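Local coordinates for uncharacterized protein (Pyrococcus horikoshii, PDB 1ZJJ), which is probably a magnesium-dependent phosphatase of the haloacid dehalogenase superfamily, although its substrate is not known, at residues Leu75-His80 and Gln99-Gly104; His121-Leu126 and Ile149-Asp154; Phe87-Glu92 and Tyr132-Tyr137; Pro188-Tyr193 and Lys220-Lys225. One frame throughout, in Å; residues are numbered along the deposited sequence.

Interaction 1. Residues Leu75-His80 and Gln99-Gly104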
loop_
_atom_site.group_PDB
_atom_site.type_symbol
_atom_site.label_atom_id
_atom_site.label_comp_id
_atom_site.label_asym_id
_atom_site.label_seq_id
_atom_site.Cartn_x
_atom_site.Cartn_y
_atom_site.Cartn_z
ATOM N N LEU B 75 -1.745 -10.551 -22.679
ATOM C CA LEU B 75 -2.775 -10.517 -23.716
ATOM C C LEU B 75 -3.512 -9.175 -23.748
ATOM O O LEU B 75 -3.846 -8.662 -24.821
ATOM C CB LEU B 75 -3.774 -11.665 -23.515
ATOM C CG LEU B 75 -3.188 -13.082 -23.622
ATOM C CD1 LEU B 75 -4.265 -14.113 -23.344
ATOM C CD2 LEU B 75 -2.600 -13.296 -25.010
ATOM N N TYR B 76 -3.765 -8.608 -22.574
ATOM C CA TYR B 76 -4.438 -7.317 -22.500
ATOM C C TYR B 76 -3.553 -6.234 -23.131
ATOM O O TYR B 76 -4.010 -5.444 -23.959
ATOM C CB TYR B 76 -4.728 -6.943 -21.044
ATOM C CG TYR B 76 -5.265 -5.541 -20.906
ATOM C CD1 TYR B 76 -6.597 -5.249 -21.205
ATOM C CD2 TYR B 76 -4.419 -4.486 -20.563
ATOM C CE1 TYR B 76 -7.068 -3.937 -21.174
ATOM C CE2 TYR B 76 -4.878 -3.176 -20.529
ATOM C CZ TYR B 76 -6.200 -2.908 -20.837
ATOM O OH TYR B 76 -6.642 -1.606 -20.822
ATOM N N MET B 77 -2.286 -6.202 -22.721
ATOM C CA MET B 77 -1.332 -5.222 -23.230
ATOM C C MET B 77 -1.193 -5.317 -24.748
ATOM O O MET B 77 -1.230 -4.308 -25.447
ATOM C CB MET B 77 0.031 -5.425 -22.558
ATOM C CG MET B 77 -0.006 -5.169 -21.057
ATOM S SD MET B 77 1.503 -5.632 -20.191
ATOM C CE MET B 77 2.511 -4.189 -20.530
ATOM N N SER B 78 -1.042 -6.536 -25.251
ATOM C CA SER B 78 -0.896 -6.760 -26.678
ATOM C C SER B 78 -2.098 -6.247 -27.476
ATOM O O SER B 78 -1.944 -5.622 -28.529
ATOM C CB SER B 78 -0.705 -8.253 -26.943
ATOM O OG SER B 78 -0.303 -8.483 -28.278
ATOM N N LYS B 79 -3.293 -6.503 -26.957
ATOM C CA LYS B 79 -4.523 -6.106 -27.626
ATOM C C LYS B 79 -4.958 -4.652 -27.479
ATOM O O LYS B 79 -5.503 -4.079 -28.421
ATOM C CB LYS B 79 -5.671 -7.000 -27.150
ATOM C CG LYS B 79 -6.982 -6.772 -27.874
ATOM C CD LYS B 79 -8.047 -7.750 -27.396
ATOM C CE LYS B 79 -9.219 -7.763 -28.358
ATOM N NZ LYS B 79 -10.367 -8.567 -27.853
ATOM N N HIS B 80 -4.699 -4.049 -26.323
ATOM C CA HIS B 80 -5.165 -2.692 -26.065
ATOM C C HIS B 80 -4.163 -1.568 -25.813
ATOM O O HIS B 80 -4.574 -0.433 -25.604
ATOM C CB HIS B 80 -6.148 -2.731 -24.889
ATOM C CG HIS B 80 -7.310 -3.646 -25.102
ATOM N ND1 HIS B 80 -8.278 -3.411 -26.056
ATOM C CD2 HIS B 80 -7.658 -4.809 -24.497
ATOM C CE1 HIS B 80 -9.169 -4.386 -26.029
ATOM N NE2 HIS B 80 -8.814 -5.249 -25.092
ATOM N N GLN B 99 8.515 -10.534 -20.964
ATOM C CA GLN B 99 9.619 -10.743 -21.893
ATOM C C GLN B 99 9.045 -11.245 -23.216
ATOM O O GLN B 99 9.503 -10.853 -24.289
ATOM C CB GLN B 99 10.615 -11.763 -21.329
ATOM C CG GLN B 99 11.287 -11.303 -20.047
ATOM C CD GLN B 99 12.284 -12.306 -19.496
ATOM O OE1 GLN B 99 12.021 -13.506 -19.459
ATOM N NE2 GLN B 99 13.430 -11.812 -19.043
ATOM N N ALA B 100 8.027 -12.099 -23.126
ATOM C CA ALA B 100 7.376 -12.655 -24.304
ATOM C C ALA B 100 6.765 -11.575 -25.198
ATOM O O ALA B 100 6.652 -11.760 -26.410
ATOM C CB ALA B 100 6.307 -13.647 -23.882
ATOM N N LEU B 101 6.352 -10.457 -24.604
ATOM C CA LEU B 101 5.780 -9.366 -25.385
ATOM C C LEU B 101 6.850 -8.835 -26.330
ATOM O O LEU B 101 6.558 -8.371 -27.437
ATOM C CB LEU B 101 5.301 -8.235 -24.470
ATOM C CG LEU B 101 3.858 -8.284 -23.969
ATOM C CD1 LEU B 101 3.615 -7.155 -22.974
ATOM C CD2 LEU B 101 2.910 -8.170 -25.149
ATOM N N GLY B 102 8.099 -8.906 -25.882
ATOM C CA GLY B 102 9.203 -8.437 -26.696
ATOM C C GLY B 102 9.288 -6.926 -26.774
ATOM O O GLY B 102 9.995 -6.391 -27.620
ATOM N N TRP B 103 8.584 -6.232 -25.886
ATOM C CA TRP B 103 8.593 -4.774 -25.883
ATOM C C TRP B 103 9.845 -4.192 -25.241
ATOM O O TRP B 103 10.161 -3.013 -25.426
ATOM C CB TRP B 103 7.350 -4.243 -25.156
ATOM C CG TRP B 103 6.056 -4.493 -25.890
ATOM C CD1 TRP B 103 5.889 -5.181 -27.060
ATOM C CD2 TRP B 103 4.746 -4.065 -25.488
ATOM N NE1 TRP B 103 4.558 -5.208 -27.409
ATOM C CE2 TRP B 103 3.835 -4.533 -26.462
ATOM C CE3 TRP B 103 4.255 -3.334 -24.394
ATOM C CZ2 TRP B 103 2.460 -4.289 -26.378
ATOM C CZ3 TRP B 103 2.888 -3.093 -24.312
ATOM C CH2 TRP B 103 2.007 -3.572 -25.300
ATOM N N GLY B 104 10.563 -5.022 -24.493
ATOM C CA GLY B 104 11.762 -4.556 -23.826
ATOM C C GLY B 104 11.486 -4.204 -22.377
ATOM O O GLY B 104 10.586 -3.412 -22.073
#
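Leu101 is the first residue of 99-104 to meet helix 69-80. It sits in the last turn of helix 92-101 and splits its two methyls between two neighbours. CD1 lies 3.8 Å from Met77 SD, and CD2 lies 4.0 Å from Ser78 CB. The Met77 and Leu101 side chains cross at about a right angle. Met77 CG stands anti to its carbonyl carbon (chi1 -64°), and the chain then bends at chi3, which brings CE to 4.0 Å from Leu101 CD1. Gly102 follows with positive phi, the first residue to leave the helix, and its N bonds back to Gln99 O. The chain then turns to Trp103. The indole presents the far end of its six-membered ring to helix 69-80. CH2 is 3.3 Å from Met77 O, which lies at the ring edge near its plane, and 3.9 Å from Met77 CB. CZ3 meets Met77 CE at 4.0 Å. Leu101 CD1 lies over one indole face, offset toward the rim. With the indole cut back to an alanine here, a gap is likely to open beside Met77 and Leu101 CD1. Met77, Leu101 and Trp103 all also touch Ile86 of strand 86-89. The arrangement is that of two helices packed side by side on one face of a parallel alpha/beta sheet, with the loop after the second helix closing the seam.

Interaction 2. Residues His121-Leu126 and Ile149-Asp154; sequences HVVVGL and IGTNPD
Backbone hydrogen bonds join strands 121-124 and 147-150 in parallel, with Val123 beside Ile149 and Val124 beside Gly150. Ile149 N donates a hydrogen bond to Val122 O at 2.9 Å, and Ile149 O accepts one from Val124 N at 2.7 Å. Val124 O then receives Thr151 N at 2.8 Å, so the pairing runs one residue past the end of the second strand. Two CA-H...O contacts fill in between, from Val123 CA to Ile149 O and from Gly150 CA to Val124 O.

Apolar contact is lighter. Val123 CG2 meets Ile149 CD1 at 4.1 Å, and both side chains also touch Met77 of helix 69-80. Val124 points to the other face, against helix 167-178.

The polar side chains gather past the strand ends. Thr151 OG1 lies between its backbone N and carbonyl carbon (chi1 61°), 3.2 Å from Gly125 CA. Thr151 OG1 donates to Asn152 OD1 at 2.6 Å, in the carbonyl plane. Asn152 OD1 also accepts from a water 2.7 Å away, and that water accepts from Leu126 N. Asn152 ND2 bonds to Asp154 OD2 at 2.9 Å, approaching from above the carboxylate plane. Were a valine here instead of Thr151, Asn152 OD1 would probably lose the hydroxyl donor and the amide would be freer to turn.

The contact therefore changes character along its length. Regular main-chain bonds hold the buried strands, while a side-chain and water network fixes the loops that follow them.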
loop_
_atom_site.group_PDB
_atom_site.type_symbol
_atom_site.label_atom_id
_atom_site.label_comp_id
_atom_site.label_asym_id
_atom_site.label_seq_id
_atom_site.Cartn_x
_atom_site.Cartn_y
_atom_site.Cartn_z
ATOM N N HIS B 121 5.222 1.511 -19.603
ATOM C CA HIS B 121 4.248 0.691 -18.886
ATOM C C HIS B 121 4.835 0.119 -17.598
ATOM O O HIS B 121 5.952 -0.402 -17.594
ATOM C CB HIS B 121 3.786 -0.480 -19.767
ATOM C CG HIS B 121 3.312 -0.074 -21.128
ATOM N ND1 HIS B 121 2.163 0.659 -21.333
ATOM C CD2 HIS B 121 3.834 -0.300 -22.360
ATOM C CE1 HIS B 121 1.997 0.867 -22.626
ATOM N NE2 HIS B 121 3.000 0.294 -23.271
ATOM N N VAL B 122 4.081 0.222 -16.507
ATOM C CA VAL B 122 4.507 -0.337 -15.231
ATOM C C VAL B 122 3.528 -1.459 -14.894
ATOM O O VAL B 122 2.322 -1.234 -14.808
ATOM C CB VAL B 122 4.486 0.710 -14.104
ATOM C CG1 VAL B 122 4.855 0.046 -12.784
ATOM C CG2 VAL B 122 5.465 1.834 -14.419
ATOM N N VAL B 123 4.047 -2.673 -14.740
ATOM C CA VAL B 123 3.219 -3.839 -14.440
ATOM C C VAL B 123 3.536 -4.328 -13.026
ATOM O O VAL B 123 4.689 -4.631 -12.700
ATOM C CB VAL B 123 3.466 -4.966 -15.468
ATOM C CG1 VAL B 123 2.629 -6.188 -15.120
ATOM C CG2 VAL B 123 3.101 -4.483 -16.869
ATOM N N VAL B 124 2.504 -4.405 -12.192
ATOM C CA VAL B 124 2.671 -4.797 -10.801
ATOM C C VAL B 124 1.896 -6.049 -10.433
ATOM O O VAL B 124 0.677 -6.093 -10.570
ATOM C CB VAL B 124 2.204 -3.658 -9.866
ATOM C CG1 VAL B 124 2.537 -3.982 -8.410
ATOM C CG2 VAL B 124 2.841 -2.343 -10.293
ATOM N N GLY B 125 2.620 -7.060 -9.967
ATOM C CA GLY B 125 2.006 -8.298 -9.532
ATOM C C GLY B 125 2.575 -8.592 -8.157
ATOM O O GLY B 125 3.251 -7.741 -7.570
ATOM N N LEU B 126 2.312 -9.782 -7.631
ATOM C CA LEU B 126 2.838 -10.146 -6.324
ATOM C C LEU B 126 4.365 -10.259 -6.400
ATOM O O LEU B 126 4.895 -11.021 -7.197
ATOM C CB LEU B 126 2.251 -11.483 -5.859
ATOM C CG LEU B 126 2.889 -12.049 -4.584
ATOM C CD1 LEU B 126 2.569 -11.139 -3.406
ATOM C CD2 LEU B 126 2.374 -13.464 -4.326
ATOM N N ILE B 149 -0.469 -0.768 -14.427
ATOM C CA ILE B 149 -1.192 -2.034 -14.596
ATOM C C ILE B 149 -0.969 -2.999 -13.429
ATOM O O ILE B 149 0.172 -3.294 -13.064
ATOM C CB ILE B 149 -0.737 -2.759 -15.884
ATOM C CG1 ILE B 149 -0.920 -1.839 -17.088
ATOM C CG2 ILE B 149 -1.531 -4.055 -16.071
ATOM C CD1 ILE B 149 -0.071 -2.236 -18.287
ATOM N N GLY B 150 -2.061 -3.494 -12.855
ATOM C CA GLY B 150 -1.962 -4.434 -11.752
ATOM C C GLY B 150 -2.457 -5.796 -12.203
ATOM O O GLY B 150 -3.509 -5.884 -12.822
ATOM N N THR B 151 -1.715 -6.861 -11.907
ATOM C CA THR B 151 -2.147 -8.184 -12.343
ATOM C C THR B 151 -3.449 -8.651 -11.701
ATOM O O THR B 151 -4.288 -9.241 -12.372
ATOM C CB THR B 151 -1.061 -9.268 -12.095
ATOM O OG1 THR B 151 -0.771 -9.358 -10.696
ATOM C CG2 THR B 151 0.209 -8.933 -12.866
ATOM N N ASN B 152 -3.618 -8.386 -10.412
ATOM C CA ASN B 152 -4.823 -8.809 -9.708
ATOM C C ASN B 152 -5.040 -7.973 -8.455
ATOM O O ASN B 152 -4.099 -7.406 -7.905
ATOM C CB ASN B 152 -4.734 -10.294 -9.357
ATOM C CG ASN B 152 -3.497 -10.630 -8.572
ATOM O OD1 ASN B 152 -2.382 -10.505 -9.072
ATOM N ND2 ASN B 152 -3.682 -11.057 -7.330
ATOM N N PRO B 153 -6.293 -7.893 -7.982
ATOM C CA PRO B 153 -6.692 -7.125 -6.800
ATOM C C PRO B 153 -6.551 -7.769 -5.424
ATOM O O PRO B 153 -6.629 -7.071 -4.422
ATOM C CB PRO B 153 -8.143 -6.788 -7.109
ATOM C CG PRO B 153 -8.613 -8.072 -7.733
ATOM C CD PRO B 153 -7.482 -8.414 -8.686
ATOM N N ASP B 154 -6.342 -9.081 -5.371
ATOM C CA ASP B 154 -6.248 -9.782 -4.092
ATOM C C ASP B 154 -5.447 -9.068 -3.010
ATOM O O ASP B 154 -4.242 -8.861 -3.131
ATOM C CB ASP B 154 -5.675 -11.180 -4.304
ATOM C CG ASP B 154 -6.463 -11.984 -5.321
ATOM O OD1 ASP B 154 -7.167 -12.938 -4.924
ATOM O OD2 ASP B 154 -6.378 -11.655 -6.519
HETATM O O HOH W 1 -0.024 -11.625 -8.213
#

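Interaction 3. Residues Phe87-Glu92 and Tyr132-Tyr137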
loop_
_atom_site.group_PDB
_atom_site.type_symbol
_atom_site.label_atom_id
_atom_site.label_comp_id
_atom_site.label_asym_id
_atom_site.label_seq_id
_atom_site.Cartn_x
_atom_site.Cartn_y
_atom_site.Cartn_z
ATOM N N PHE B 87 8.460 -1.790 -16.980
ATOM C CA PHE B 87 9.165 -1.919 -15.715
ATOM C C PHE B 87 8.277 -2.894 -14.945
ATOM O O PHE B 87 7.076 -2.672 -14.816
ATOM C CB PHE B 87 9.240 -0.597 -14.962
ATOM C CG PHE B 87 9.943 -0.709 -13.641
ATOM C CD1 PHE B 87 11.306 -0.992 -13.586
ATOM C CD2 PHE B 87 9.238 -0.576 -12.449
ATOM C CE1 PHE B 87 11.962 -1.140 -12.361
ATOM C CE2 PHE B 87 9.878 -0.722 -11.217
ATOM C CZ PHE B 87 11.245 -1.006 -11.172
ATOM N N VAL B 88 8.859 -3.972 -14.443
ATOM C CA VAL B 88 8.074 -4.970 -13.738
ATOM C C VAL B 88 8.370 -5.155 -12.260
ATOM O O VAL B 88 9.525 -5.160 -11.833
ATOM C CB VAL B 88 8.236 -6.353 -14.397
ATOM C CG1 VAL B 88 7.417 -7.394 -13.640
ATOM C CG2 VAL B 88 7.822 -6.284 -15.855
ATOM N N ILE B 89 7.300 -5.311 -11.490
ATOM C CA ILE B 89 7.390 -5.592 -10.065
ATOM C C ILE B 89 6.635 -6.907 -9.958
ATOM O O ILE B 89 5.417 -6.948 -10.159
ATOM C CB ILE B 89 6.701 -4.520 -9.197
ATOM C CG1 ILE B 89 7.612 -3.288 -9.084
ATOM C CG2 ILE B 89 6.382 -5.098 -7.808
ATOM C CD1 ILE B 89 6.972 -2.095 -8.383
ATOM N N GLY B 90 7.360 -7.987 -9.691
ATOM C CA GLY B 90 6.708 -9.278 -9.594
ATOM C C GLY B 90 7.670 -10.439 -9.696
ATOM O O GLY B 90 8.888 -10.247 -9.729
ATOM N N GLY B 91 7.115 -11.645 -9.764
ATOM C CA GLY B 91 7.927 -12.840 -9.837
ATOM C C GLY B 91 8.240 -13.345 -11.230
ATOM O O GLY B 91 7.817 -12.781 -12.240
ATOM N N GLU B 92 8.990 -14.439 -11.263
ATOM C CA GLU B 92 9.426 -15.085 -12.494
ATOM C C GLU B 92 8.326 -15.213 -13.544
ATOM O O GLU B 92 8.527 -14.880 -14.711
ATOM C CB GLU B 92 9.977 -16.472 -12.154
ATOM C CG GLU B 92 10.739 -17.149 -13.263
ATOM C CD GLU B 92 11.067 -18.591 -12.922
ATOM O OE1 GLU B 92 11.556 -18.839 -11.800
ATOM O OE2 GLU B 92 10.838 -19.474 -13.778
ATOM N N TYR B 132 11.553 -0.983 -1.258
ATOM C CA TYR B 132 11.104 0.396 -1.385
ATOM C C TYR B 132 11.605 0.933 -2.722
ATOM O O TYR B 132 10.901 1.671 -3.417
ATOM C CB TYR B 132 11.694 1.271 -0.284
ATOM C CG TYR B 132 11.290 2.721 -0.419
ATOM C CD1 TYR B 132 10.042 3.159 0.019
ATOM C CD2 TYR B 132 12.146 3.654 -1.000
ATOM C CE1 TYR B 132 9.656 4.488 -0.114
ATOM C CE2 TYR B 132 11.771 4.989 -1.140
ATOM C CZ TYR B 132 10.528 5.397 -0.696
ATOM O OH TYR B 132 10.140 6.704 -0.844
ATOM N N GLU B 133 12.837 0.571 -3.064
ATOM C CA GLU B 133 13.452 1.026 -4.308
ATOM C C GLU B 133 12.555 0.725 -5.510
ATOM O O GLU B 133 12.379 1.570 -6.393
ATOM C CB GLU B 133 14.829 0.374 -4.481
ATOM C CG GLU B 133 15.517 0.719 -5.791
ATOM C CD GLU B 133 16.943 0.206 -5.872
ATOM O OE1 GLU B 133 17.193 -0.952 -5.481
ATOM O OE2 GLU B 133 17.814 0.963 -6.343
ATOM N N LYS B 134 11.985 -0.474 -5.547
ATOM C CA LYS B 134 11.096 -0.831 -6.647
ATOM C C LYS B 134 9.872 0.086 -6.661
ATOM O O LYS B 134 9.471 0.577 -7.716
ATOM C CB LYS B 134 10.664 -2.292 -6.538
ATOM C CG LYS B 134 11.784 -3.288 -6.785
ATOM C CD LYS B 134 11.249 -4.705 -6.863
ATOM C CE LYS B 134 12.371 -5.714 -7.013
ATOM N NZ LYS B 134 11.832 -7.097 -7.150
ATOM N N LEU B 135 9.272 0.315 -5.492
ATOM C CA LEU B 135 8.112 1.199 -5.402
ATOM C C LEU B 135 8.466 2.604 -5.885
ATOM O O LEU B 135 7.652 3.286 -6.511
ATOM C CB LEU B 135 7.613 1.289 -3.955
ATOM C CG LEU B 135 7.014 0.015 -3.365
ATOM C CD1 LEU B 135 6.647 0.254 -1.907
ATOM C CD2 LEU B 135 5.783 -0.389 -4.177
ATOM N N LYS B 136 9.686 3.030 -5.577
ATOM C CA LYS B 136 10.161 4.350 -5.966
ATOM C C LYS B 136 10.175 4.529 -7.488
ATOM O O LYS B 136 9.538 5.437 -8.016
ATOM C CB LYS B 136 11.564 4.580 -5.399
ATOM C CG LYS B 136 12.167 5.935 -5.759
ATOM C CD LYS B 136 13.621 6.041 -5.311
ATOM C CE LYS B 136 14.520 5.030 -6.016
ATOM N NZ LYS B 136 15.956 5.225 -5.651
ATOM N N TYR B 137 10.900 3.669 -8.194
ATOM C CA TYR B 137 10.965 3.781 -9.648
ATOM C C TYR B 137 9.611 3.580 -10.313
ATOM O O TYR B 137 9.302 4.235 -11.309
ATOM C CB TYR B 137 12.001 2.806 -10.210
ATOM C CG TYR B 137 13.405 3.257 -9.899
ATOM C CD1 TYR B 137 13.847 4.511 -10.310
ATOM C CD2 TYR B 137 14.264 2.472 -9.132
ATOM C CE1 TYR B 137 15.109 4.983 -9.958
ATOM C CE2 TYR B 137 15.537 2.933 -8.772
ATOM C CZ TYR B 137 15.947 4.192 -9.191
ATOM O OH TYR B 137 17.190 4.675 -8.846
HETATM O O HOH W 2 10.200 -7.293 -9.541
#
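Ile89 and Lys134 slide past each other in opposite directions, with Ile89 CG1 4.1 Å from Lys134 CB. Apolar contact of this kind carries the meeting of strand 86-89 with helix 132-143. Phe87 reaches the next turn of the helix, where its CZ meets Tyr137 CB at 4.0 Å. Phe87 CG stands anti to the backbone N (chi1 179°), which sends the ring out toward the helix.

The helix backbone also takes part. Lys134 O lies 3.8 Å from Phe87 CE2, at the ring edge near its plane, and 3.7 Å from Ile89 CD1.

The segment axes are 9.4 Å apart, and their directions differ by 141°. This is the packing of an alpha/beta layer, with the outermost strand, within this chain, of a parallel sheet covered by a helix running roughly against it. Ala138, one turn on from Lys134, touches both Phe87 and Ile89.

Polar contact is indirect. The Lys134 chain is extended beyond CG and carries NZ to a water at 2.9 Å. That water also accepts from Gly90 N, at 2.9 Å. Lys134 NZ forms a salt bridge with Asp127 as well. The helix faces the second subunit too, where Tyr132 OH bonds to Pro165 O of that chain.

Interaction 4. Residues Pro188-Tyr193 and Lys220-Lys225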
loop_
_atom_site.group_PDB
_atom_site.type_symbol
_atom_site.label_atom_id
_atom_site.label_comp_id
_atom_site.label_asym_id
_atom_site.label_seq_id
_atom_site.Cartn_x
_atom_site.Cartn_y
_atom_site.Cartn_z
ATOM N N PRO B 188 -11.978 -9.749 -10.042
ATOM C CA PRO B 188 -13.221 -9.865 -10.814
ATOM C C PRO B 188 -13.320 -8.844 -11.941
ATOM O O PRO B 188 -14.414 -8.387 -12.284
ATOM C CB PRO B 188 -14.278 -9.616 -9.755
ATOM C CG PRO B 188 -13.666 -8.467 -9.012
ATOM C CD PRO B 188 -12.204 -8.918 -8.844
ATOM N N ASN B 189 -12.181 -8.497 -12.527
ATOM C CA ASN B 189 -12.151 -7.502 -13.583
ATOM C C ASN B 189 -12.377 -8.006 -15.001
ATOM O O ASN B 189 -12.177 -9.176 -15.314
ATOM C CB ASN B 189 -10.842 -6.722 -13.483
ATOM C CG ASN B 189 -10.752 -5.928 -12.193
ATOM O OD1 ASN B 189 -11.348 -4.861 -12.074
ATOM N ND2 ASN B 189 -10.031 -6.458 -11.214
ATOM N N GLU B 190 -12.792 -7.080 -15.855
ATOM C CA GLU B 190 -13.118 -7.344 -17.246
ATOM C C GLU B 190 -11.996 -7.878 -18.149
ATOM O O GLU B 190 -12.246 -8.719 -19.009
ATOM C CB GLU B 190 -13.743 -6.072 -17.828
ATOM C CG GLU B 190 -14.392 -6.220 -19.181
ATOM C CD GLU B 190 -13.376 -6.281 -20.289
ATOM O OE1 GLU B 190 -12.272 -5.735 -20.089
ATOM O OE2 GLU B 190 -13.676 -6.855 -21.359
ATOM N N PRO B 191 -10.749 -7.403 -17.977
ATOM C CA PRO B 191 -9.678 -7.917 -18.839
ATOM C C PRO B 191 -9.548 -9.441 -18.753
ATOM O O PRO B 191 -9.263 -10.112 -19.752
ATOM C CB PRO B 191 -8.431 -7.210 -18.302
ATOM C CG PRO B 191 -8.984 -5.901 -17.811
ATOM C CD PRO B 191 -10.241 -6.340 -17.091
ATOM N N MET B 192 -9.757 -9.982 -17.556
ATOM C CA MET B 192 -9.659 -11.424 -17.343
ATOM C C MET B 192 -10.801 -12.118 -18.075
ATOM O O MET B 192 -10.618 -13.181 -18.664
ATOM C CB MET B 192 -9.736 -11.754 -15.851
ATOM C CG MET B 192 -9.222 -13.139 -15.499
ATOM S SD MET B 192 -7.421 -13.220 -15.644
ATOM C CE MET B 192 -6.993 -13.920 -14.079
ATOM N N TYR B 193 -11.984 -11.512 -18.033
ATOM C CA TYR B 193 -13.148 -12.080 -18.709
ATOM C C TYR B 193 -12.909 -12.061 -20.210
ATOM O O TYR B 193 -13.279 -12.990 -20.921
ATOM C CB TYR B 193 -14.413 -11.277 -18.393
ATOM C CG TYR B 193 -15.660 -11.843 -19.043
ATOM C CD1 TYR B 193 -16.205 -13.054 -18.613
ATOM C CD2 TYR B 193 -16.272 -11.188 -20.110
ATOM C CE1 TYR B 193 -17.326 -13.598 -19.232
ATOM C CE2 TYR B 193 -17.397 -11.723 -20.736
ATOM C CZ TYR B 193 -17.915 -12.928 -20.295
ATOM O OH TYR B 193 -19.001 -13.479 -20.930
ATOM N N LYS B 220 -20.753 -13.054 -11.375
ATOM C CA LYS B 220 -21.926 -12.178 -11.363
ATOM C C LYS B 220 -21.808 -10.945 -12.250
ATOM O O LYS B 220 -22.772 -10.559 -12.897
ATOM C CB LYS B 220 -22.232 -11.741 -9.937
ATOM C CG LYS B 220 -22.499 -12.893 -9.009
ATOM C CD LYS B 220 -23.388 -13.933 -9.669
ATOM C CE LYS B 220 -24.857 -13.562 -9.527
ATOM N NZ LYS B 220 -25.245 -13.086 -8.174
ATOM N N LYS B 221 -20.638 -10.318 -12.267
ATOM C CA LYS B 221 -20.435 -9.131 -13.086
ATOM C C LYS B 221 -20.471 -9.442 -14.573
ATOM O O LYS B 221 -20.879 -8.608 -15.375
ATOM C CB LYS B 221 -19.107 -8.457 -12.725
ATOM C CG LYS B 221 -19.142 -7.747 -11.374
ATOM C CD LYS B 221 -17.767 -7.277 -10.929
ATOM C CE LYS B 221 -17.037 -6.553 -12.053
ATOM N NZ LYS B 221 -15.675 -6.146 -11.638
ATOM N N PHE B 222 -20.063 -10.650 -14.944
ATOM C CA PHE B 222 -20.050 -11.014 -16.356
ATOM C C PHE B 222 -21.037 -12.097 -16.793
ATOM O O PHE B 222 -20.901 -12.686 -17.863
ATOM C CB PHE B 222 -18.619 -11.360 -16.760
ATOM C CG PHE B 222 -17.663 -10.232 -16.519
ATOM C CD1 PHE B 222 -17.723 -9.080 -17.296
ATOM C CD2 PHE B 222 -16.768 -10.279 -15.454
ATOM C CE1 PHE B 222 -16.905 -7.983 -17.011
ATOM C CE2 PHE B 222 -15.951 -9.193 -15.162
ATOM C CZ PHE B 222 -16.020 -8.042 -15.940
ATOM N N GLY B 223 -22.037 -12.343 -15.954
ATOM C CA GLY B 223 -23.068 -13.312 -16.289
ATOM C C GLY B 223 -22.687 -14.774 -16.398
ATOM O O GLY B 223 -23.236 -15.509 -17.222
ATOM N N MET B 224 -21.743 -15.202 -15.574
ATOM C CA MET B 224 -21.323 -16.595 -15.562
ATOM C C MET B 224 -22.050 -17.230 -14.389
ATOM O O MET B 224 -22.290 -16.565 -13.378
ATOM C CB MET B 224 -19.821 -16.704 -15.309
ATOM C CG MET B 224 -18.954 -15.937 -16.271
ATOM S SD MET B 224 -17.282 -15.849 -15.625
ATOM C CE MET B 224 -16.668 -17.511 -16.000
ATOM N N LYS B 225 -22.412 -18.503 -14.508
ATOM C CA LYS B 225 -23.074 -19.169 -13.394
ATOM C C LYS B 225 -22.069 -19.135 -12.249
ATOM O O LYS B 225 -20.930 -19.586 -12.402
ATOM C CB LYS B 225 -23.417 -20.619 -13.749
ATOM C CG LYS B 225 -24.083 -21.388 -12.611
ATOM C CD LYS B 225 -24.318 -22.848 -12.973
ATOM C CE LYS B 225 -25.410 -23.001 -14.017
ATOM N NZ LYS B 225 -26.735 -22.595 -13.470
#
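The backbones of 188-193 and 220-225 stay apart, with CA atoms 7.4 Å from each other at Tyr193 and Phe222, so side chains do most of the bridging. Phe222, which follows Lys221 of helix 212-221, fills the space between them. Its ring and that of Tyr193 form an offset stack, with centroids 4.7 Å apart and planes at 10°. The offset places each CB over the other ring. Phe222 CB lies 3.6 Å from the centroid of the Tyr193 ring, and Tyr193 CB lies 3.9 Å from that of Phe222. Both are CH-pi contacts over a face. Tyr193 CG stands anti to the backbone N (chi1 -179°), which lays the ring along Phe222. The far end of the Phe222 ring butts against the start of helix 190-199, where CZ is 3.3 Å from Glu190 CA. Met224 SD lies at the edge of the Tyr193 ring, 5.3 Å from its centroid, a Met-aromatic contact. One hydrogen bond crosses the contact, from Lys221 NZ to Pro188 O at 2.7 Å. The donor sits above the carbonyl plane, and Lys221 bends at chi3 to reach it. Pro188 follows a cis peptide bond. Tyr193 and Met224 also touch Leu205 of strand 204-209. The arrangement joins two helices of the HAD-type alpha/beta domain, the start of one against the end of the other.

In the fold
Interactions 2 and 3 are buried and share the four-stranded parallel sheet. Strands 86-89 and 121-124 are neighbours in it, and helix 132-143 links the two strands paired in interaction 2. Interaction 1 is only partly buried and packs helices on the sheet; its Trp103 ring meets His121 of interaction 2. Interaction 4 lies at the surface beside the six-stranded sheet that carries the magnesium site. It is about 28 Å from interaction 3, centre to centre, but touches interaction 2 through Pro153 and Pro188. Main-chain bonds dominate interaction 2, apolar packing interactions 1 and 3, and aromatic stacking interaction 4.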